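Local coordinates for takeout-like protein 1 (Epiphyas postvittana, PDB 3E8T) that probably carries hydrophobic ligands in insects and holds ubiquinone-8 in a long internal tunnel, at residues L118-E132 / V141-N155. Numbering follows the deposited sequence. Where two conformers were deposited one is given.
Sequences LKNIHIHLVVSYEME and VIFKKYTVTFDVKDN. With UQ8 (Ubiquinone-8), chain B.
V127 sets its CG1 methyl squarely over the centre of the F143 ring, 3.5 Å from the centroid and 9° off the normal, a CH-pi contact. The V127 torsion (chi1 171°) turns that methyl away from its own backbone N and over the ring; F143 also touches I205 and L209 of helix 182-211. Further along the same face, L125 CD1 lies against V148 CG2, and I123 CG2 meets V148 CG1. I123 also brings CD1 to the CB of F150. The ubiquinone tail runs along this apolar side: its C30 methyl sits over one face of the F150 ring and 3.2 Å from I121 CD1, while L118 CD2 touches C35 and L125 CD2 touches C15.

The two strands form a long antiparallel hairpin in the curved sheet of a JHBP-family fold, whose sheet and long helix 182-211 enclose the lipid. Backbone pairs such as H124 with T149 and V126 with T147 zip it together; a water bridges H124 O and T147 OG1. Near the corner a classic beta bulge sets two residues, D154 and N155, against K119, with D154 N bonding to K119 O.

On the opposite face, the K153 chain crosses the H122 ring at about a right angle, CD over one face, and its NZ reaches back to D151 OD2 in a salt bridge; D151 OD1 pairs with K183. N120 ND2 gives D154 OD1 a straight bond of 3.0 Å (175°), in its own amide plane but from above the carboxylate.

At the far end, E132 OE2 receives K144 NZ at 2.7 Å on its syn side, while OE1 rests on I142 CG1. A glutamine here would probably leave the K144 ammonium without its countercharge and weaken its tether across the strands.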
# COMPACT_ATOMS: atom_id res chain seq x y z
N LEU A 118 -1.31 -11.17 -4.36
CA LEU A 118 -2.60 -10.52 -4.40
C LEU A 118 -2.91 -10.16 -5.85
O LEU A 118 -2.12 -9.51 -6.52
CB LEU A 118 -2.56 -9.23 -3.59
CG LEU A 118 -2.13 -9.37 -2.15
CD1 LEU A 118 -1.91 -8.00 -1.49
CD2 LEU A 118 -3.08 -10.22 -1.36
N LYS A 119 -4.06 -10.60 -6.34
CA LYS A 119 -4.45 -10.35 -7.72
C LYS A 119 -5.62 -9.40 -7.74
O LYS A 119 -6.65 -9.65 -7.15
CB LYS A 119 -4.80 -11.65 -8.42
CG LYS A 119 -5.07 -11.47 -9.90
CD LYS A 119 -5.35 -12.76 -10.63
CE LYS A 119 -5.46 -12.45 -12.16
NZ LYS A 119 -6.00 -13.54 -13.05
N ASN A 120 -5.43 -8.29 -8.45
CA ASN A 120 -6.45 -7.29 -8.67
C ASN A 120 -6.93 -6.72 -7.35
O ASN A 120 -8.13 -6.70 -7.05
CB ASN A 120 -7.60 -7.86 -9.51
CG ASN A 120 -8.45 -6.80 -10.15
OD1 ASN A 120 -8.02 -5.67 -10.32
ND2 ASN A 120 -9.66 -7.18 -10.51
N ILE A 121 -5.99 -6.18 -6.59
CA ILE A 121 -6.34 -5.45 -5.41
C ILE A 121 -6.68 -4.01 -5.80
O ILE A 121 -5.87 -3.35 -6.44
CB ILE A 121 -5.32 -5.60 -4.24
CG1 ILE A 121 -5.84 -4.88 -3.00
CG2 ILE A 121 -3.96 -5.13 -4.66
CD1 ILE A 121 -4.99 -5.17 -1.74
N HIS A 122 -7.85 -3.54 -5.39
CA HIS A 122 -8.30 -2.18 -5.58
C HIS A 122 -8.16 -1.41 -4.31
O HIS A 122 -8.45 -1.91 -3.22
CB HIS A 122 -9.74 -2.18 -6.06
CG HIS A 122 -9.87 -2.62 -7.49
ND1 HIS A 122 -10.31 -1.79 -8.50
CD2 HIS A 122 -9.50 -3.77 -8.11
CE1 HIS A 122 -10.24 -2.42 -9.66
NE2 HIS A 122 -9.79 -3.63 -9.45
N ILE A 123 -7.62 -0.20 -4.45
CA ILE A 123 -7.33 0.68 -3.35
C ILE A 123 -8.05 2.01 -3.56
O ILE A 123 -8.05 2.56 -4.64
CB ILE A 123 -5.82 0.97 -3.20
CG1 ILE A 123 -5.04 -0.33 -3.08
CG2 ILE A 123 -5.53 1.88 -2.04
CD1 ILE A 123 -5.28 -1.09 -1.89
N HIS A 124 -8.70 2.51 -2.52
CA HIS A 124 -9.34 3.83 -2.49
C HIS A 124 -8.64 4.67 -1.43
O HIS A 124 -8.71 4.38 -0.23
CB HIS A 124 -10.85 3.71 -2.20
CG HIS A 124 -11.59 5.00 -2.16
ND1 HIS A 124 -11.93 5.69 -3.30
CD2 HIS A 124 -12.07 5.74 -1.12
CE1 HIS A 124 -12.58 6.80 -2.97
NE2 HIS A 124 -12.70 6.84 -1.66
N LEU A 125 -7.93 5.69 -1.88
CA LEU A 125 -7.16 6.59 -1.03
C LEU A 125 -7.81 7.96 -1.02
O LEU A 125 -8.11 8.51 -2.07
CB LEU A 125 -5.73 6.71 -1.59
CG LEU A 125 -4.82 7.78 -1.03
CD1 LEU A 125 -4.42 7.42 0.41
CD2 LEU A 125 -3.60 7.94 -1.93
N VAL A 126 -8.01 8.54 0.15
CA VAL A 126 -8.48 9.91 0.29
C VAL A 126 -7.44 10.66 1.11
O VAL A 126 -7.02 10.16 2.16
CB VAL A 126 -9.85 9.98 0.97
CG1 VAL A 126 -10.32 11.46 1.00
CG2 VAL A 126 -10.84 9.04 0.29
N VAL A 127 -7.02 11.82 0.61
CA VAL A 127 -6.03 12.63 1.30
C VAL A 127 -6.58 14.02 1.48
O VAL A 127 -7.15 14.59 0.54
CB VAL A 127 -4.75 12.73 0.47
CG1 VAL A 127 -3.75 13.75 1.04
CG2 VAL A 127 -4.12 11.34 0.25
N SER A 128 -6.43 14.58 2.68
CA SER A 128 -6.71 15.99 2.91
C SER A 128 -5.44 16.80 2.83
O SER A 128 -4.36 16.32 3.21
CB SER A 128 -7.37 16.16 4.24
OG SER A 128 -6.58 15.61 5.23
N TYR A 129 -5.55 18.01 2.31
CA TYR A 129 -4.36 18.85 2.12
C TYR A 129 -4.71 20.29 2.40
O TYR A 129 -5.88 20.69 2.46
CB TYR A 129 -3.81 18.72 0.67
CG TYR A 129 -4.66 19.38 -0.33
CD1 TYR A 129 -4.46 20.73 -0.62
CD2 TYR A 129 -5.72 18.72 -0.98
CE1 TYR A 129 -5.25 21.37 -1.53
CE2 TYR A 129 -6.53 19.38 -1.90
CZ TYR A 129 -6.29 20.74 -2.15
OH TYR A 129 -7.08 21.39 -3.04
N GLU A 130 -3.67 21.09 2.50
CA GLU A 130 -3.79 22.53 2.54
C GLU A 130 -2.77 23.10 1.58
O GLU A 130 -1.66 22.57 1.49
CB GLU A 130 -3.48 23.01 3.95
CG GLU A 130 -4.58 22.74 4.98
CD GLU A 130 -5.79 23.62 4.77
OE1 GLU A 130 -5.61 24.86 4.72
OE2 GLU A 130 -6.91 23.08 4.64
N MET A 131 -3.15 24.16 0.87
CA MET A 131 -2.22 24.92 0.07
C MET A 131 -1.60 25.93 1.00
O MET A 131 -2.32 26.73 1.64
CB MET A 131 -2.93 25.65 -1.07
CG MET A 131 -3.54 24.83 -2.17
SD MET A 131 -2.36 23.83 -3.00
CE MET A 131 -0.95 24.90 -3.05
N GLU A 132 -0.28 25.88 1.11
CA GLU A 132 0.44 26.73 2.06
C GLU A 132 1.59 27.44 1.40
O GLU A 132 2.33 26.83 0.63
CB GLU A 132 1.02 25.88 3.21
CG GLU A 132 -0.05 25.12 4.00
CD GLU A 132 0.47 24.27 5.15
OE1 GLU A 132 1.71 24.09 5.33
OE2 GLU A 132 -0.37 23.73 5.90
N VAL A 141 1.46 22.13 -2.09
CA VAL A 141 0.41 21.28 -1.52
C VAL A 141 0.98 20.52 -0.35
O VAL A 141 1.94 19.78 -0.50
CB VAL A 141 -0.09 20.30 -2.56
CG1 VAL A 141 -1.01 19.22 -1.95
CG2 VAL A 141 -0.81 21.04 -3.62
N ILE A 142 0.36 20.69 0.82
CA ILE A 142 0.79 20.08 2.04
C ILE A 142 -0.25 19.03 2.47
O ILE A 142 -1.31 19.36 2.88
CB ILE A 142 1.07 21.11 3.15
CG1 ILE A 142 2.06 22.17 2.67
CG2 ILE A 142 1.58 20.40 4.43
CD1 ILE A 142 3.44 21.61 2.29
N PHE A 143 0.12 17.78 2.32
CA PHE A 143 -0.74 16.69 2.76
C PHE A 143 -0.86 16.64 4.26
O PHE A 143 0.12 16.82 4.98
CB PHE A 143 -0.16 15.36 2.30
CG PHE A 143 -0.43 15.00 0.87
CD1 PHE A 143 -1.02 15.86 -0.01
CD2 PHE A 143 -0.13 13.68 0.45
CE1 PHE A 143 -1.30 15.46 -1.33
CE2 PHE A 143 -0.41 13.29 -0.84
CZ PHE A 143 -0.97 14.17 -1.73
N LYS A 144 -2.07 16.36 4.76
CA LYS A 144 -2.36 16.40 6.18
C LYS A 144 -2.72 15.01 6.70
O LYS A 144 -2.03 14.47 7.62
CB LYS A 144 -3.48 17.39 6.47
CG LYS A 144 -3.13 18.82 6.11
CD LYS A 144 -1.93 19.37 6.86
CE LYS A 144 -1.66 20.82 6.48
NZ LYS A 144 -0.53 21.42 7.31
N LYS A 145 -3.79 14.43 6.23
CA LYS A 145 -4.26 13.13 6.72
C LYS A 145 -4.67 12.30 5.52
O LYS A 145 -4.87 12.83 4.42
CB LYS A 145 -5.48 13.31 7.66
CG LYS A 145 -5.16 14.05 8.89
CD LYS A 145 -6.29 14.20 9.92
CE LYS A 145 -6.83 12.90 10.44
NZ LYS A 145 -7.90 13.20 11.48
N TYR A 146 -4.81 11.01 5.73
CA TYR A 146 -5.31 10.14 4.72
C TYR A 146 -6.14 9.03 5.32
O TYR A 146 -6.02 8.68 6.53
CB TYR A 146 -4.16 9.54 3.88
CG TYR A 146 -3.33 8.56 4.65
CD1 TYR A 146 -3.58 7.20 4.61
CD2 TYR A 146 -2.30 9.02 5.48
CE1 TYR A 146 -2.84 6.32 5.36
CE2 TYR A 146 -1.54 8.13 6.22
CZ TYR A 146 -1.82 6.79 6.15
OH TYR A 146 -1.04 5.94 6.91
N THR A 147 -6.95 8.43 4.45
CA THR A 147 -7.60 7.15 4.71
C THR A 147 -7.42 6.23 3.52
O THR A 147 -7.33 6.72 2.40
CB THR A 147 -9.10 7.28 4.95
OG1 THR A 147 -9.73 7.78 3.80
CG2 THR A 147 -9.41 8.21 6.12
N VAL A 148 -7.31 4.94 3.77
CA VAL A 148 -7.21 3.98 2.70
C VAL A 148 -8.14 2.83 3.00
O VAL A 148 -8.22 2.36 4.15
CB VAL A 148 -5.78 3.48 2.53
CG1 VAL A 148 -5.65 2.68 1.27
CG2 VAL A 148 -4.79 4.61 2.53
N THR A 149 -8.79 2.36 1.97
CA THR A 149 -9.55 1.12 1.99
C THR A 149 -9.09 0.25 0.81
O THR A 149 -8.53 0.73 -0.14
CB THR A 149 -11.04 1.34 1.92
OG1 THR A 149 -11.35 1.98 0.70
CG2 THR A 149 -11.55 2.18 3.11
N PHE A 150 -9.39 -1.03 0.91
CA PHE A 150 -8.95 -1.98 -0.09
C PHE A 150 -10.02 -3.05 -0.35
O PHE A 150 -10.90 -3.32 0.50
CB PHE A 150 -7.61 -2.63 0.32
CG PHE A 150 -7.72 -3.60 1.44
CD1 PHE A 150 -7.99 -4.92 1.22
CD2 PHE A 150 -7.67 -3.14 2.75
CE1 PHE A 150 -8.15 -5.80 2.28
CE2 PHE A 150 -7.84 -4.04 3.82
CZ PHE A 150 -8.11 -5.34 3.56
N ASP A 151 -9.89 -3.67 -1.50
CA ASP A 151 -10.75 -4.80 -1.86
C ASP A 151 -9.94 -5.70 -2.79
O ASP A 151 -9.60 -5.28 -3.92
CB ASP A 151 -11.96 -4.22 -2.61
CG ASP A 151 -12.92 -5.25 -3.11
OD1 ASP A 151 -12.74 -6.43 -2.91
OD2 ASP A 151 -13.93 -4.82 -3.77
N VAL A 152 -9.58 -6.89 -2.33
CA VAL A 152 -8.91 -7.87 -3.20
C VAL A 152 -9.97 -8.52 -4.04
O VAL A 152 -10.84 -9.23 -3.53
CB VAL A 152 -8.13 -8.91 -2.39
CG1 VAL A 152 -7.42 -9.83 -3.36
CG2 VAL A 152 -7.15 -8.24 -1.40
N LYS A 153 -10.00 -8.18 -5.34
CA LYS A 153 -11.15 -8.61 -6.16
C LYS A 153 -11.01 -9.97 -6.79
O LYS A 153 -12.03 -10.64 -6.97
CB LYS A 153 -11.42 -7.58 -7.25
CG LYS A 153 -11.96 -6.30 -6.74
CD LYS A 153 -12.64 -5.45 -7.83
CE LYS A 153 -13.23 -4.25 -7.22
NZ LYS A 153 -14.48 -4.55 -6.49
N ASP A 154 -9.82 -10.38 -7.20
CA ASP A 154 -9.68 -11.62 -7.94
C ASP A 154 -9.30 -12.78 -7.07
O ASP A 154 -10.02 -13.76 -7.10
CB ASP A 154 -8.74 -11.50 -9.13
CG ASP A 154 -9.32 -10.68 -10.25
OD1 ASP A 154 -10.38 -10.07 -10.08
OD2 ASP A 154 -8.67 -10.70 -11.31
N ASN A 155 -8.16 -12.71 -6.39
CA ASN A 155 -7.80 -13.75 -5.44
C ASN A 155 -6.50 -13.39 -4.73
O ASN A 155 -5.88 -12.38 -5.01
CB ASN A 155 -7.83 -15.18 -6.10
CG ASN A 155 -7.09 -15.24 -7.44
OD1 ASN A 155 -5.91 -14.94 -7.50
ND2 ASN A 155 -7.79 -15.60 -8.51
C45 UQ8 B . 0.13 -16.02 8.45
C44 UQ8 B . -1.40 -15.99 8.34
C46 UQ8 B . -1.93 -17.38 8.57
C43 UQ8 B . -1.89 -15.45 7.02
C42 UQ8 B . -1.14 -14.17 6.62
C41 UQ8 B . -1.55 -13.03 7.54
C39 UQ8 B . -1.79 -11.77 6.74
C40 UQ8 B . -1.04 -10.48 7.05
C38 UQ8 B . -2.74 -11.76 5.76
C37 UQ8 B . -3.04 -10.67 4.96
C36 UQ8 B . -3.92 -11.22 3.83
C34 UQ8 B . -4.20 -10.19 2.75
C35 UQ8 B . -4.83 -10.69 1.61
C33 UQ8 B . -3.79 -8.87 2.87
C32 UQ8 B . -3.99 -7.81 2.00
C31 UQ8 B . -2.85 -6.78 2.21
C29 UQ8 B . -3.04 -5.49 1.43
C30 UQ8 B . -4.44 -4.80 1.39
C28 UQ8 B . -1.97 -4.93 0.75
C27 UQ8 B . -2.02 -3.76 -0.00
C26 UQ8 B . -0.67 -3.02 0.01
C24 UQ8 B . -0.67 -1.88 -1.01
C25 UQ8 B . -0.69 -2.17 -2.52
C23 UQ8 B . -0.66 -0.57 -0.56
C22 UQ8 B . -0.65 0.59 -1.34
C21 UQ8 B . -0.80 1.83 -0.47
C19 UQ8 B . -1.15 3.12 -1.22
C20 UQ8 B . -1.47 4.28 -0.28
C18 UQ8 B . -0.13 3.49 -2.30
C17 UQ8 B . -0.47 4.83 -2.96
C16 UQ8 B . 0.21 5.02 -4.33
C14 UQ8 B . 0.13 6.49 -4.72
C15 UQ8 B . -1.15 7.28 -4.41
C13 UQ8 B . 1.21 7.14 -5.32
C12 UQ8 B . 1.18 8.49 -5.67
C11 UQ8 B . 2.10 8.84 -6.85
C9 UQ8 B . 1.62 10.10 -7.59
C10 UQ8 B . 0.64 10.94 -6.74
C8 UQ8 B . 2.83 10.92 -8.01
C7 UQ8 B . 2.97 12.23 -7.22
C6 UQ8 B . 2.10 13.38 -7.78
C1 UQ8 B . 1.38 14.19 -6.90
C1M UQ8 B . 1.47 13.91 -5.53
C2 UQ8 B . 0.57 15.24 -7.35
O2 UQ8 B . -0.07 15.95 -6.56
C3 UQ8 B . 0.48 15.51 -8.70
O3 UQ8 B . -0.31 16.53 -9.14
C3M UQ8 B . 0.42 17.76 -9.10
C4 UQ8 B . 1.18 14.72 -9.61
O4 UQ8 B . 1.08 15.00 -10.94
C4M UQ8 B . -0.30 15.04 -11.35
C5 UQ8 B . 1.98 13.66 -9.15
O5 UQ8 B . 2.60 12.99 -9.98
O HOH W 1 -10.29 5.70 1.94